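Long-range contact in blood group a-and b-cleaving endo-beta-galactosidase (Streptococcus pneumoniae, PDB 2YGL), which probably helps a pneumococcal enzyme that cleaves blood group A and B antigens to bind its carbohydrate targets, through two tandem CBM51 modules: residues S208-G220 against V237-N249. Residues are numbered along the deposited sequence; the frame is centred on the assembly and turned at random.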
loop_
_atom_site.group_PDB
_atom_site.type_symbol
_atom_site.label_atom_id
_atom_site.label_comp_id
_atom_site.label_asym_id
_atom_site.label_seq_id
_atom_site.Cartn_x
_atom_site.Cartn_y
_atom_site.Cartn_z
ATOM N N SER A 208 12.823 40.599 12.649
ATOM C CA SER A 208 13.536 39.899 13.715
ATOM C C SER A 208 12.810 38.596 14.055
ATOM O O SER A 208 13.386 37.699 14.667
ATOM C CB SER A 208 13.670 40.777 14.959
ATOM O OG SER A 208 12.407 41.012 15.558
ATOM N N LYS A 209 11.543 38.503 13.655
ATOM C CA LYS A 209 10.770 37.270 13.812
ATOM C C LYS A 209 11.165 36.244 12.753
ATOM O O LYS A 209 11.641 36.605 11.676
ATOM C CB LYS A 209 9.267 37.556 13.768
ATOM C CG LYS A 209 8.781 38.382 14.951
ATOM C CD LYS A 209 7.283 38.594 14.924
ATOM C CE LYS A 209 6.843 39.418 16.122
ATOM N NZ LYS A 209 5.382 39.698 16.104
ATOM N N THR A 210 10.988 34.966 13.075
ATOM C CA THR A 210 11.355 33.881 12.166
ATOM C C THR A 210 10.235 32.848 12.031
ATOM O O THR A 210 9.410 32.681 12.937
ATOM C CB THR A 210 12.652 33.161 12.620
ATOM O OG1 THR A 210 12.509 32.725 13.976
ATOM C CG2 THR A 210 13.864 34.081 12.518
ATOM N N VAL A 211 10.210 32.170 10.886
ATOM C CA VAL A 211 9.351 31.006 10.667
ATOM C C VAL A 211 9.564 30.038 11.833
ATOM O O VAL A 211 10.696 29.808 12.259
ATOM C CB VAL A 211 9.644 30.347 9.286
ATOM C CG1 VAL A 211 8.992 28.970 9.158
ATOM C CG2 VAL A 211 9.170 31.265 8.151
ATOM N N GLN A 212 8.470 29.509 12.367
ATOM C CA GLN A 212 8.519 28.732 13.600
ATOM C C GLN A 212 8.476 27.229 13.360
ATOM O O GLN A 212 7.766 26.754 12.470
ATOM C CB GLN A 212 7.390 29.157 14.545
ATOM C CG GLN A 212 7.551 30.568 15.118
ATOM C CD GLN A 212 8.778 30.721 16.008
ATOM O OE1 GLN A 212 9.747 31.385 15.640
ATOM N NE2 GLN A 212 8.743 30.096 17.178
ATOM N N LYS A 213 9.244 26.495 14.162
ATOM C CA LYS A 213 9.260 25.033 14.110
ATOM C C LYS A 213 8.390 24.444 15.218
ATOM O O LYS A 213 8.576 24.758 16.396
ATOM C CB LYS A 213 10.695 24.499 14.199
ATOM C CG LYS A 213 11.541 24.783 12.951
ATOM C CD LYS A 213 13.019 24.459 13.178
ATOM C CE LYS A 213 13.810 24.619 11.884
ATOM N NZ LYS A 213 15.257 24.288 12.036
ATOM N N ASP A 214 7.431 23.607 14.816
ATOM C CA ASP A 214 6.502 22.913 15.719
ATOM C C ASP A 214 5.574 23.855 16.505
ATOM O O ASP A 214 4.977 23.459 17.514
ATOM C CB ASP A 214 7.261 21.947 16.648
ATOM C CG ASP A 214 8.112 20.941 15.877
ATOM O OD1 ASP A 214 7.742 20.575 14.745
ATOM O OD2 ASP A 214 9.157 20.515 16.401
ATOM N N LYS A 215 5.450 25.091 16.019
ATOM C CA LYS A 215 4.628 26.132 16.644
ATOM C C LYS A 215 4.021 27.027 15.563
ATOM O O LYS A 215 4.614 27.184 14.492
ATOM C CB LYS A 215 5.471 27.021 17.571
ATOM C CG LYS A 215 6.336 26.300 18.588
ATOM C CD LYS A 215 7.396 27.231 19.135
ATOM C CE LYS A 215 8.495 26.456 19.830
ATOM N NZ LYS A 215 9.539 27.370 20.369
ATOM N N PRO A 216 2.846 27.630 15.840
ATOM C CA PRO A 216 2.358 28.684 14.947
ATOM C C PRO A 216 3.258 29.916 15.034
ATOM O O PRO A 216 3.934 30.113 16.045
ATOM C CB PRO A 216 0.954 28.991 15.486
ATOM C CG PRO A 216 0.949 28.476 16.888
ATOM C CD PRO A 216 1.866 27.294 16.889
ATOM N N PHE A 217 3.266 30.727 13.977
ATOM C CA PHE A 217 4.202 31.844 13.849
ATOM C C PHE A 217 4.157 32.856 15.003
ATOM O O PHE A 217 5.170 33.078 15.674
ATOM C CB PHE A 217 4.001 32.556 12.502
ATOM C CG PHE A 217 5.012 33.633 12.224
ATOM C CD1 PHE A 217 4.789 34.940 12.646
ATOM C CD2 PHE A 217 6.189 33.339 11.538
ATOM C CE1 PHE A 217 5.716 35.944 12.383
ATOM C CE2 PHE A 217 7.129 34.340 11.272
ATOM C CZ PHE A 217 6.892 35.644 11.695
ATOM N N THR A 218 2.995 33.471 15.223
ATOM C CA THR A 218 2.884 34.559 16.200
ATOM C C THR A 218 3.129 34.103 17.646
ATOM O O THR A 218 3.996 34.664 18.313
ATOM C CB THR A 218 1.575 35.380 16.027
ATOM O OG1 THR A 218 1.624 36.068 14.773
ATOM C CG2 THR A 218 1.404 36.414 17.145
ATOM N N PRO A 219 2.388 33.078 18.129
ATOM C CA PRO A 219 2.673 32.595 19.486
ATOM C C PRO A 219 4.121 32.121 19.666
ATOM O O PRO A 219 4.727 32.386 20.704
ATOM C CB PRO A 219 1.692 31.434 19.659
ATOM C CG PRO A 219 0.554 31.786 18.766
ATOM C CD PRO A 219 1.189 32.423 17.567
ATOM N N GLY A 220 4.669 31.449 18.656
ATOM C CA GLY A 220 6.061 31.000 18.688
ATOM C C GLY A 220 7.053 32.142 18.836
ATOM O O GLY A 220 7.969 32.075 19.660
ATOM N N VAL A 237 -7.674 19.678 15.961
ATOM C CA VAL A 237 -6.645 18.664 16.193
ATOM C C VAL A 237 -5.267 19.320 16.304
ATOM O O VAL A 237 -4.874 20.112 15.440
ATOM C CB VAL A 237 -6.623 17.591 15.061
ATOM C CG1 VAL A 237 -5.553 16.530 15.329
ATOM C CG2 VAL A 237 -7.987 16.927 14.909
ATOM N N GLU A 238 -4.543 18.986 17.372
ATOM C CA GLU A 238 -3.176 19.466 17.569
ATOM C C GLU A 238 -2.159 18.585 16.855
ATOM O O GLU A 238 -2.334 17.368 16.764
ATOM C CB GLU A 238 -2.827 19.527 19.054
ATOM C CG GLU A 238 -3.488 20.662 19.809
ATOM C CD GLU A 238 -2.964 20.795 21.221
ATOM O OE1 GLU A 238 -2.983 19.787 21.962
ATOM O OE2 GLU A 238 -2.537 21.908 21.594
ATOM N N PHE A 239 -1.094 19.209 16.360
ATOM C CA PHE A 239 0.004 18.490 15.725
ATOM C C PHE A 239 1.278 18.625 16.549
ATOM O O PHE A 239 1.637 19.722 16.977
ATOM C CB PHE A 239 0.230 18.996 14.296
ATOM C CG PHE A 239 -0.778 18.487 13.306
ATOM C CD1 PHE A 239 -2.003 19.128 13.143
ATOM C CD2 PHE A 239 -0.505 17.362 12.539
ATOM C CE1 PHE A 239 -2.943 18.653 12.228
ATOM C CE2 PHE A 239 -1.433 16.881 11.622
ATOM C CZ PHE A 239 -2.655 17.527 11.465
ATOM N N ASN A 240 1.947 17.497 16.781
ATOM C CA ASN A 240 3.217 17.475 17.502
ATOM C C ASN A 240 4.319 18.186 16.726
ATOM O O ASN A 240 5.172 18.850 17.312
ATOM C CB ASN A 240 3.654 16.034 17.794
ATOM C CG ASN A 240 2.722 15.309 18.757
ATOM O OD1 ASN A 240 2.106 15.919 19.637
ATOM N ND2 ASN A 240 2.630 13.992 18.604
ATOM N N LYS A 241 4.296 18.033 15.404
ATOM C CA LYS A 241 5.347 18.569 14.545
ATOM C C LYS A 241 4.767 19.404 13.410
ATOM O O LYS A 241 3.630 19.186 12.988
ATOM C CB LYS A 241 6.202 17.433 13.960
ATOM C CG LYS A 241 6.803 16.460 14.980
ATOM C CD LYS A 241 7.949 17.080 15.774
ATOM C CE LYS A 241 9.225 17.183 14.956
ATOM N NZ LYS A 241 10.266 17.917 15.713
ATOM N N GLY A 242 5.560 20.350 12.912
ATOM C CA GLY A 242 5.164 21.150 11.758
ATOM C C GLY A 242 5.865 22.488 11.634
ATOM O O GLY A 242 6.824 22.766 12.348
ATOM N N LEU A 243 5.372 23.317 10.717
ATOM C CA LEU A 243 5.968 24.624 10.435
ATOM C C LEU A 243 4.917 25.726 10.533
ATOM O O LEU A 243 3.781 25.549 10.090
ATOM C CB LEU A 243 6.607 24.636 9.041
ATOM C CG LEU A 243 7.779 23.683 8.774
ATOM C CD1 LEU A 243 8.053 23.551 7.276
ATOM C CD2 LEU A 243 9.035 24.119 9.521
ATOM N N GLY A 244 5.307 26.859 11.112
ATOM C CA GLY A 244 4.411 28.000 11.278
ATOM C C GLY A 244 4.960 29.234 10.593
ATOM O O GLY A 244 6.071 29.680 10.894
ATOM N N THR A 245 4.179 29.779 9.664
ATOM C CA THR A 245 4.600 30.944 8.886
ATOM C C THR A 245 3.476 31.969 8.723
ATOM O O THR A 245 2.341 31.733 9.147
ATOM C CB THR A 245 5.158 30.523 7.494
ATOM O OG1 THR A 245 5.815 31.637 6.882
ATOM C CG2 THR A 245 4.051 30.015 6.571
ATOM N N VAL A 246 3.814 33.115 8.136
ATOM C CA VAL A 246 2.827 34.107 7.726
ATOM C C VAL A 246 2.887 34.246 6.208
ATOM O O VAL A 246 3.949 34.521 5.645
ATOM C CB VAL A 246 3.052 35.478 8.413
ATOM C CG1 VAL A 246 2.112 36.543 7.836
ATOM C CG2 VAL A 246 2.848 35.356 9.921
ATOM N N ALA A 247 1.747 34.032 5.556
ATOM C CA ALA A 247 1.653 34.108 4.100
ATOM C C ALA A 247 1.979 35.504 3.575
ATOM O O ALA A 247 1.751 36.505 4.258
ATOM C CB ALA A 247 0.276 33.671 3.636
ATOM N N SER A 248 2.526 35.562 2.364
ATOM C CA SER A 248 2.885 36.835 1.747
ATOM C C SER A 248 2.556 36.832 0.251
ATOM O O SER A 248 1.484 36.378 -0.143
ATOM C CB SER A 248 4.358 37.164 2.011
ATOM O OG SER A 248 4.601 38.547 1.830
ATOM N N ASN A 249 3.480 37.317 -0.578
ATOM C CA ASN A 249 3.199 37.519 -2.006
ATOM C C ASN A 249 4.159 36.860 -3.023
ATOM O O ASN A 249 4.433 37.449 -4.069
ATOM C CB ASN A 249 3.092 39.022 -2.292
ATOM C CG ASN A 249 4.360 39.779 -1.918
ATOM O OD1 ASN A 249 5.304 39.206 -1.366
ATOM N ND2 ASN A 249 4.382 41.075 -2.214
HETATM O O HOH W 1 3.267 21.715 16.492
HETATM O O HOH W 2 1.640 30.345 11.659
#
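Gln212 and Gly244 face each other as a hydrogen-bonded antiparallel pair, where the two-residue strand 212-213 adds an edge to strand 242-244 in a sheet of the second CBM51 module, a beta-sandwich fold. Gln212 N gives a nearly straight bond to Gly244 O (2.8 Å, 170° at the hydrogen), and Gly244 N answers to Gln212 O. One step along, Lys213 and Leu243 form the non-hydrogen-bonded pair, and Asp214 N then reaches Gly242 O. On its other side, strand 242-244 is bonded to strand 343-352.

Polar side-chain bonds close the end near Asp214, whose carboxylate serves two donors of the other segment at once. OD1 takes Gly242 N on its anti lone pair, while Lys241 NZ makes a salt bridge to OD2 from the syn side, 2.9 Å away. The lysine chain bends at chi2 and chi3, bringing its amine round to OD2 somewhat out of the carboxylate plane; the same amine also pairs with Asp194, and Ser193 OG adds a bond to OD1.

Glycine suits position 244 because the backbone of the returning segment passes close over it: Lys215 O lies 3.3 Å from Gly244 CA and takes up the space on that side. Gly242 adopts a backbone conformation open mainly to glycine.

Apolar packing takes over past Pro216, the N-cap of helix 217-221. Phe217 has CG anti to its backbone N (chi1 -174°), which turns one face of the ring to Val246, while a water accepts from Phe217 N and lies within hydrogen-bonding distance of Thr245 O. Gly244 O sits at the ring edge, and Val246 CG2 makes a CH-pi contact over one face, offset toward the rim and 3.4 Å from Phe217 CD1.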